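Local coordinates for protein VirX1 (Cyanophage Syn10, PDB 6QGM) that iodinates diverse substrates as a viral halogenase, probably using a flavin cofactor as its tryptophan halogenase relatives do, at residues L23-P28 / L59-D64; N77-T82 / T271-M276; N83-K88 / A467-R472. All blocks are in the same frame, centred on the assembly; numbering follows the deposited sequence.

Contact 1 (L23-P28 / L59-D64); sequences LSKLCP and LLDLKD
K25 and L26, in the last turn of helix 14-26, meet L59-D61 at the Schellman motif that ends helix 52-59. Helix 14-26 follows strand 6-10 and a GxGxxG-like turn, consistent with the dinucleotide-binding (Rossmann-type) part of a flavin-dependent halogenase. K25 buries the most surface here, followed by L26 and L60. The lysine leaves its helix with CG anti to the backbone N (chi1 178°), which sends the chain across toward the other helix end, and bends at chi2 and chi4 bring the ammonium group to L59 O and the D61 carboxylate. NZ then has two partners across the contact: a weak hydrogen bond to L59 O at 3.0 Å and a salt bridge to D61 OD2, also 3.0 Å. The C-terminal end of helix 52-59 would probably favour a positive charge at this place. D61 takes positive phi (64°) as the helix terminates; its other carboxylate oxygen, OD1, forms a salt bridge with K478 of the second subunit, so the carboxylate is shared between two lysines. Beside the polar grip, L26 brings its two methyl groups to L59: CD2 lies 3.5 Å from L59 O, and CD1 is 4.3 Å from L59 CB. Y476 of the second subunit packs on both L26 and L59. L60 sends CD2 to 4.3 Å from K25 CB, against the aliphatic start of the lysine, and also touches I180 of helix 169-181. The lysine and aspartate side chains cross at about a right angle, and K25 NZ comes to D61 OD2 from above the carboxylate plane, 54° out of it.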
# COMPACT_ATOMS: atom_id res chain seq x y z
N LEU B 23 -25.45 -25.07 -1.07
CA LEU B 23 -25.41 -25.52 0.34
C LEU B 23 -25.73 -27.02 0.41
O LEU B 23 -24.99 -27.74 1.10
CB LEU B 23 -26.39 -24.69 1.18
CG LEU B 23 -25.94 -23.25 1.47
CD1 LEU B 23 -26.92 -22.53 2.40
CD2 LEU B 23 -24.55 -23.20 2.06
N SER B 24 -26.77 -27.49 -0.30
CA SER B 24 -27.23 -28.90 -0.26
C SER B 24 -26.11 -29.85 -0.77
O SER B 24 -25.98 -30.96 -0.22
CB SER B 24 -28.51 -29.10 -1.04
OG SER B 24 -28.27 -29.09 -2.44
N LYS B 25 -25.33 -29.40 -1.75
CA LYS B 25 -24.29 -30.22 -2.44
C LYS B 25 -22.94 -30.06 -1.72
O LYS B 25 -22.33 -31.11 -1.44
CB LYS B 25 -24.20 -29.83 -3.92
CG LYS B 25 -23.14 -30.57 -4.71
CD LYS B 25 -23.50 -30.85 -6.14
CE LYS B 25 -22.42 -31.61 -6.89
NZ LYS B 25 -21.12 -30.88 -6.88
N LEU B 26 -22.50 -28.84 -1.42
CA LEU B 26 -21.14 -28.54 -0.89
C LEU B 26 -21.13 -28.57 0.65
O LEU B 26 -20.02 -28.58 1.22
CB LEU B 26 -20.67 -27.19 -1.42
CG LEU B 26 -20.71 -27.02 -2.94
CD1 LEU B 26 -20.36 -25.61 -3.36
CD2 LEU B 26 -19.77 -27.99 -3.61
N CYS B 27 -22.29 -28.55 1.32
CA CYS B 27 -22.41 -28.54 2.81
C CYS B 27 -23.43 -29.59 3.23
O CYS B 27 -24.46 -29.27 3.84
CB CYS B 27 -22.78 -27.16 3.33
SG CYS B 27 -21.65 -25.84 2.77
N PRO B 28 -23.16 -30.89 2.95
CA PRO B 28 -24.13 -31.96 3.19
C PRO B 28 -24.54 -32.09 4.67
O PRO B 28 -25.61 -32.60 4.92
CB PRO B 28 -23.39 -33.24 2.77
CG PRO B 28 -22.26 -32.75 1.88
CD PRO B 28 -21.88 -31.39 2.42
N LEU B 59 -18.30 -26.03 -9.56
CA LEU B 59 -18.50 -26.46 -8.15
C LEU B 59 -19.74 -27.35 -8.03
O LEU B 59 -19.73 -28.22 -7.14
CB LEU B 59 -18.64 -25.23 -7.24
CG LEU B 59 -17.34 -24.51 -6.87
CD1 LEU B 59 -17.65 -23.12 -6.33
CD2 LEU B 59 -16.55 -25.32 -5.84
N LEU B 60 -20.75 -27.15 -8.88
CA LEU B 60 -22.02 -27.93 -8.84
C LEU B 60 -22.01 -29.05 -9.89
O LEU B 60 -23.05 -29.74 -9.98
CB LEU B 60 -23.21 -26.99 -9.08
CG LEU B 60 -23.47 -25.96 -7.98
CD1 LEU B 60 -24.83 -25.31 -8.18
CD2 LEU B 60 -23.42 -26.60 -6.60
N ASP B 61 -20.91 -29.21 -10.65
CA ASP B 61 -20.69 -30.28 -11.66
C ASP B 61 -21.69 -30.15 -12.82
O ASP B 61 -21.99 -31.18 -13.44
CB ASP B 61 -20.83 -31.68 -11.06
CG ASP B 61 -19.67 -32.10 -10.16
OD1 ASP B 61 -18.50 -31.95 -10.60
OD2 ASP B 61 -19.97 -32.59 -9.04
N LEU B 62 -22.15 -28.94 -13.13
CA LEU B 62 -23.19 -28.70 -14.16
C LEU B 62 -22.52 -28.63 -15.53
O LEU B 62 -21.74 -27.70 -15.74
CB LEU B 62 -23.92 -27.39 -13.83
CG LEU B 62 -24.90 -27.47 -12.67
CD1 LEU B 62 -25.24 -26.08 -12.15
CD2 LEU B 62 -26.16 -28.21 -13.03
N LYS B 63 -22.85 -29.57 -16.42
CA LYS B 63 -22.38 -29.60 -17.84
C LYS B 63 -23.33 -28.74 -18.69
O LYS B 63 -24.57 -28.89 -18.54
CB LYS B 63 -22.34 -31.04 -18.37
CG LYS B 63 -21.55 -32.07 -17.57
CD LYS B 63 -20.23 -31.57 -17.04
CE LYS B 63 -19.57 -32.52 -16.05
NZ LYS B 63 -18.87 -31.81 -14.94
N ASP B 64 -22.77 -27.90 -19.57
CA ASP B 64 -23.51 -26.99 -20.49
C ASP B 64 -24.68 -27.73 -21.16
O ASP B 64 -25.79 -27.17 -21.23
CB ASP B 64 -22.55 -26.40 -21.53
CG ASP B 64 -21.60 -25.35 -20.99
OD1 ASP B 64 -21.67 -25.01 -19.78
OD2 ASP B 64 -20.77 -24.86 -21.80

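Contact 2 (N77-T82 / T271-M276)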
# COMPACT_ATOMS: atom_id res chain seq x y z
N ASN B 77 -19.41 -14.29 -25.11
CA ASN B 77 -17.93 -14.25 -25.27
C ASN B 77 -17.40 -12.84 -24.97
O ASN B 77 -16.17 -12.71 -24.81
CB ASN B 77 -17.54 -14.72 -26.67
CG ASN B 77 -17.73 -16.21 -26.84
OD1 ASN B 77 -18.86 -16.68 -26.92
ND2 ASN B 77 -16.63 -16.95 -26.87
N SER B 78 -18.26 -11.83 -24.87
CA SER B 78 -17.88 -10.41 -24.75
C SER B 78 -19.06 -9.57 -24.26
O SER B 78 -20.22 -9.96 -24.50
CB SER B 78 -17.36 -9.90 -26.08
OG SER B 78 -16.86 -8.57 -25.95
N ILE B 79 -18.77 -8.45 -23.60
CA ILE B 79 -19.71 -7.30 -23.45
C ILE B 79 -19.37 -6.30 -24.55
O ILE B 79 -18.21 -5.88 -24.65
CB ILE B 79 -19.62 -6.62 -22.07
CG1 ILE B 79 -19.69 -7.64 -20.92
CG2 ILE B 79 -20.71 -5.58 -21.93
CD1 ILE B 79 -19.54 -7.02 -19.55
N ARG B 80 -20.37 -5.92 -25.34
CA ARG B 80 -20.24 -4.95 -26.45
C ARG B 80 -20.80 -3.60 -25.98
O ARG B 80 -21.88 -3.60 -25.37
CB ARG B 80 -20.97 -5.49 -27.68
CG ARG B 80 -21.16 -4.47 -28.78
CD ARG B 80 -21.65 -5.15 -30.04
NE ARG B 80 -20.65 -6.10 -30.48
CZ ARG B 80 -20.89 -7.18 -31.22
NH1 ARG B 80 -22.11 -7.45 -31.63
NH2 ARG B 80 -19.90 -7.98 -31.55
N PHE B 81 -20.09 -2.51 -26.26
CA PHE B 81 -20.50 -1.12 -25.92
C PHE B 81 -20.73 -0.35 -27.22
O PHE B 81 -19.76 0.12 -27.85
CB PHE B 81 -19.46 -0.47 -25.01
CG PHE B 81 -19.30 -1.17 -23.68
CD1 PHE B 81 -20.24 -1.00 -22.67
CD2 PHE B 81 -18.24 -2.04 -23.45
CE1 PHE B 81 -20.10 -1.66 -21.46
CE2 PHE B 81 -18.10 -2.69 -22.24
CZ PHE B 81 -19.04 -2.51 -21.24
N THR B 82 -22.00 -0.25 -27.60
CA THR B 82 -22.49 0.61 -28.70
C THR B 82 -22.88 1.97 -28.12
O THR B 82 -23.52 2.00 -27.06
CB THR B 82 -23.65 -0.06 -29.45
OG1 THR B 82 -23.22 -1.38 -29.84
CG2 THR B 82 -24.13 0.74 -30.64
N THR B 271 -23.54 -9.73 -24.84
CA THR B 271 -24.43 -8.73 -24.20
C THR B 271 -24.06 -7.35 -24.76
O THR B 271 -22.93 -6.90 -24.51
CB THR B 271 -24.34 -8.76 -22.67
OG1 THR B 271 -24.51 -10.08 -22.17
CG2 THR B 271 -25.39 -7.90 -22.01
N ASP B 272 -24.96 -6.73 -25.53
CA ASP B 272 -24.79 -5.35 -26.06
C ASP B 272 -25.33 -4.36 -25.03
O ASP B 272 -26.42 -4.60 -24.47
CB ASP B 272 -25.46 -5.11 -27.41
CG ASP B 272 -25.19 -3.74 -28.01
OD1 ASP B 272 -24.05 -3.26 -27.90
OD2 ASP B 272 -26.12 -3.17 -28.61
N CYS B 273 -24.58 -3.29 -24.80
CA CYS B 273 -24.94 -2.15 -23.93
C CYS B 273 -24.94 -0.89 -24.79
O CYS B 273 -23.87 -0.47 -25.23
CB CYS B 273 -23.95 -2.05 -22.77
SG CYS B 273 -23.79 -3.61 -21.87
N HIS B 274 -26.12 -0.37 -25.06
CA HIS B 274 -26.36 0.78 -25.96
C HIS B 274 -26.60 2.03 -25.10
O HIS B 274 -27.65 2.10 -24.46
CB HIS B 274 -27.55 0.50 -26.87
CG HIS B 274 -27.71 1.54 -27.91
ND1 HIS B 274 -27.39 1.30 -29.21
CD2 HIS B 274 -28.14 2.82 -27.85
CE1 HIS B 274 -27.63 2.37 -29.93
NE2 HIS B 274 -28.07 3.32 -29.12
N ALA B 275 -25.67 2.98 -25.10
CA ALA B 275 -25.80 4.24 -24.33
C ALA B 275 -26.90 5.09 -24.95
O ALA B 275 -26.88 5.27 -26.19
CB ALA B 275 -24.50 4.97 -24.28
N MET B 276 -27.83 5.57 -24.12
CA MET B 276 -29.02 6.37 -24.50
C MET B 276 -28.85 7.80 -23.96
O MET B 276 -27.73 8.12 -23.53
CB MET B 276 -30.29 5.74 -23.92
CG MET B 276 -30.44 4.29 -24.30
SD MET B 276 -31.33 4.09 -25.82
CE MET B 276 -33.02 4.35 -25.25
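T82 and D272 are joined by a side-chain hydrogen bond from T82 OG1 to D272 OD1 (2.8 Å), which meets the carboxylate on its syn side, 21° out of plane. D272 CG stands anti to the backbone N (chi1 -175°), bringing OD1 within reach of both T82 OG1 and R80 CG, the latter 3.3 Å away. T82 CG2 reaches H274 ND1 at 3.6 Å, obliquely to the imidazole. On the face that carries I79, F81 and C273, I79 CG2 touches C273 SG (3.7 Å), and F81 CD1 packs on C273 CB (3.9 Å); the sulfur makes an oblique sulfur-aromatic contact with the F81 ring. The backbones run parallel with I79, R80, F81 and T82 opposite T271, D272, C273 and H274. R80 N donates to T271 O, and R80 O accepts from C273 N at 2.8 Å; T82 O receives A275 N, whereas T271 N to S78 O and T82 N to C273 O are weak. The R80 guanidinium turns elsewhere, to a salt bridge with E93 on strand 91-95. F92 and H406 also meet the F81 ring, while T271 OG1 is held by H166. This is a parallel strand pair inside a mixed beta-sheet, flanked by strands 91-95 and 279-285.

Contact 3 (N83-K88 / A467-R472)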
# COMPACT_ATOMS: atom_id res chain seq x y z
N ASN B 83 -22.44 3.04 -28.77
CA ASN B 83 -22.92 4.44 -28.59
C ASN B 83 -22.33 5.09 -27.33
O ASN B 83 -22.79 6.17 -26.99
CB ASN B 83 -24.45 4.49 -28.59
CG ASN B 83 -25.02 5.70 -29.29
OD1 ASN B 83 -24.53 6.10 -30.33
ND2 ASN B 83 -26.06 6.30 -28.73
N PHE B 84 -21.32 4.51 -26.69
CA PHE B 84 -20.82 4.91 -25.35
C PHE B 84 -19.70 5.95 -25.43
O PHE B 84 -19.58 6.75 -24.48
CB PHE B 84 -20.32 3.71 -24.55
CG PHE B 84 -21.26 3.29 -23.45
CD1 PHE B 84 -22.27 2.37 -23.69
CD2 PHE B 84 -21.13 3.82 -22.17
CE1 PHE B 84 -23.14 2.00 -22.69
CE2 PHE B 84 -22.00 3.44 -21.16
CZ PHE B 84 -23.01 2.54 -21.42
N ARG B 85 -18.87 5.94 -26.46
CA ARG B 85 -17.69 6.85 -26.54
C ARG B 85 -18.17 8.25 -26.91
O ARG B 85 -17.84 9.20 -26.17
CB ARG B 85 -16.65 6.40 -27.57
CG ARG B 85 -15.43 7.32 -27.61
CD ARG B 85 -14.29 6.88 -28.51
NE ARG B 85 -14.67 6.84 -29.93
CZ ARG B 85 -14.81 5.74 -30.65
NH1 ARG B 85 -14.59 4.56 -30.10
NH2 ARG B 85 -15.16 5.81 -31.91
N GLU B 86 -18.94 8.36 -27.99
CA GLU B 86 -19.19 9.64 -28.70
C GLU B 86 -20.67 9.78 -29.11
O GLU B 86 -21.03 10.86 -29.61
CB GLU B 86 -18.26 9.65 -29.91
CG GLU B 86 -17.81 11.01 -30.36
CD GLU B 86 -17.03 10.91 -31.65
OE1 GLU B 86 -16.12 10.01 -31.72
OE2 GLU B 86 -17.34 11.70 -32.59
N GLY B 87 -21.49 8.74 -28.92
CA GLY B 87 -22.93 8.74 -29.24
C GLY B 87 -23.22 8.74 -30.73
O GLY B 87 -24.19 9.42 -31.14
N LYS B 88 -22.46 7.97 -31.51
CA LYS B 88 -22.56 7.92 -33.00
C LYS B 88 -22.49 6.48 -33.51
O LYS B 88 -22.00 6.27 -34.61
CB LYS B 88 -21.45 8.77 -33.62
CG LYS B 88 -21.58 10.27 -33.41
CD LYS B 88 -20.34 10.99 -33.90
CE LYS B 88 -20.60 12.39 -34.38
NZ LYS B 88 -19.34 12.98 -34.87
N ALA B 467 -9.45 2.39 -23.57
CA ALA B 467 -9.06 2.15 -24.99
C ALA B 467 -10.25 2.47 -25.90
O ALA B 467 -10.05 3.25 -26.87
CB ALA B 467 -8.59 0.73 -25.20
N GLY B 468 -11.42 1.89 -25.61
CA GLY B 468 -12.66 2.04 -26.39
C GLY B 468 -13.16 3.47 -26.37
O GLY B 468 -13.82 3.87 -27.36
N HIS B 469 -12.88 4.21 -25.30
CA HIS B 469 -13.28 5.64 -25.16
C HIS B 469 -12.27 6.53 -25.89
O HIS B 469 -12.49 7.74 -25.91
CB HIS B 469 -13.43 6.01 -23.69
CG HIS B 469 -14.75 5.66 -23.10
ND1 HIS B 469 -15.94 5.77 -23.80
CD2 HIS B 469 -15.09 5.23 -21.86
CE1 HIS B 469 -16.94 5.41 -23.02
NE2 HIS B 469 -16.45 5.08 -21.82
N GLY B 470 -11.20 5.96 -26.43
CA GLY B 470 -10.23 6.63 -27.32
C GLY B 470 -9.03 7.19 -26.57
O GLY B 470 -8.43 8.13 -27.06
N LEU B 471 -8.67 6.60 -25.44
CA LEU B 471 -7.45 6.99 -24.68
C LEU B 471 -6.30 6.02 -25.00
O LEU B 471 -6.57 4.89 -25.34
CB LEU B 471 -7.79 7.02 -23.18
CG LEU B 471 -8.86 8.01 -22.76
CD1 LEU B 471 -9.52 7.58 -21.46
CD2 LEU B 471 -8.29 9.40 -22.62
N ARG B 472 -5.08 6.52 -24.89
CA ARG B 472 -3.79 5.81 -25.15
C ARG B 472 -2.82 6.08 -24.01
O ARG B 472 -2.85 7.16 -23.43
CB ARG B 472 -3.21 6.33 -26.46
CG ARG B 472 -4.02 5.93 -27.69
CD ARG B 472 -3.54 6.62 -28.95
NE ARG B 472 -3.40 8.06 -28.77
CZ ARG B 472 -4.41 8.90 -28.59
NH1 ARG B 472 -5.66 8.46 -28.55
NH2 ARG B 472 -4.18 10.19 -28.44
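A Schellman motif closing helix 462-468 receives the loop between strands 78-82 and 91-95, where R85 meets G468 and H469. R85 NH1 donates to G468 O at 2.9 Å in a straight bond (N-H...O 165°), with the acceptor exactly in the guanidinium plane, so an in-plane N-H serves a carbonyl of the final helical turn. The arginine extends with CG anti to the backbone N and then bends at chi3 (63°), laying its aliphatic part along the helix end: CD is 3.3 Å from H469 O. H469 O is in turn bonded by R376 of the third subunit. The H469 imidazole presents its edge to the F84-R85 backbone; H469 ND1 lies 3.4 Å from R85 CA, and H469 CE1 approaches F84 O at 3.3 Å. Its rotation is fixed by NE2, which bonds to H406 O, while F92 meets the ring edge-to-face. S410 OG hydrogen-bonds both F84 O and R85 O, holding the loop backbone. G470, at positive phi (94°), has its N bonded back to A467 O, and R85 CD lies 3.8 Å from this N. The arrangement is a helix C-terminus of Schellman type, engaged by an arginine from the loop joining two antiparallel strands.

Overall arrangement
Contacts 2 and 3 adjoin, their centres 12 Å apart, because T82 leads straight into N83. N83 ND2 probably hydrogen-bonds A275 O (2.9 Å), and F84 CD1 packs on A275 CB at 3.5 Å, so the loop of contact 3 folds against the end of strand 270-275; H406 also links them, meeting the F81 ring and accepting from H469. Contact 1 stands apart, its centre 31 Å from that of contact 2 and 41 Å from that of contact 3, beyond the chain's centre from the latter. It belongs to the probable nucleotide-binding part. Contacts 1 and 3 both adjoin neighbouring copies, the second and third subunits respectively, whereas no other chain touches contact 2.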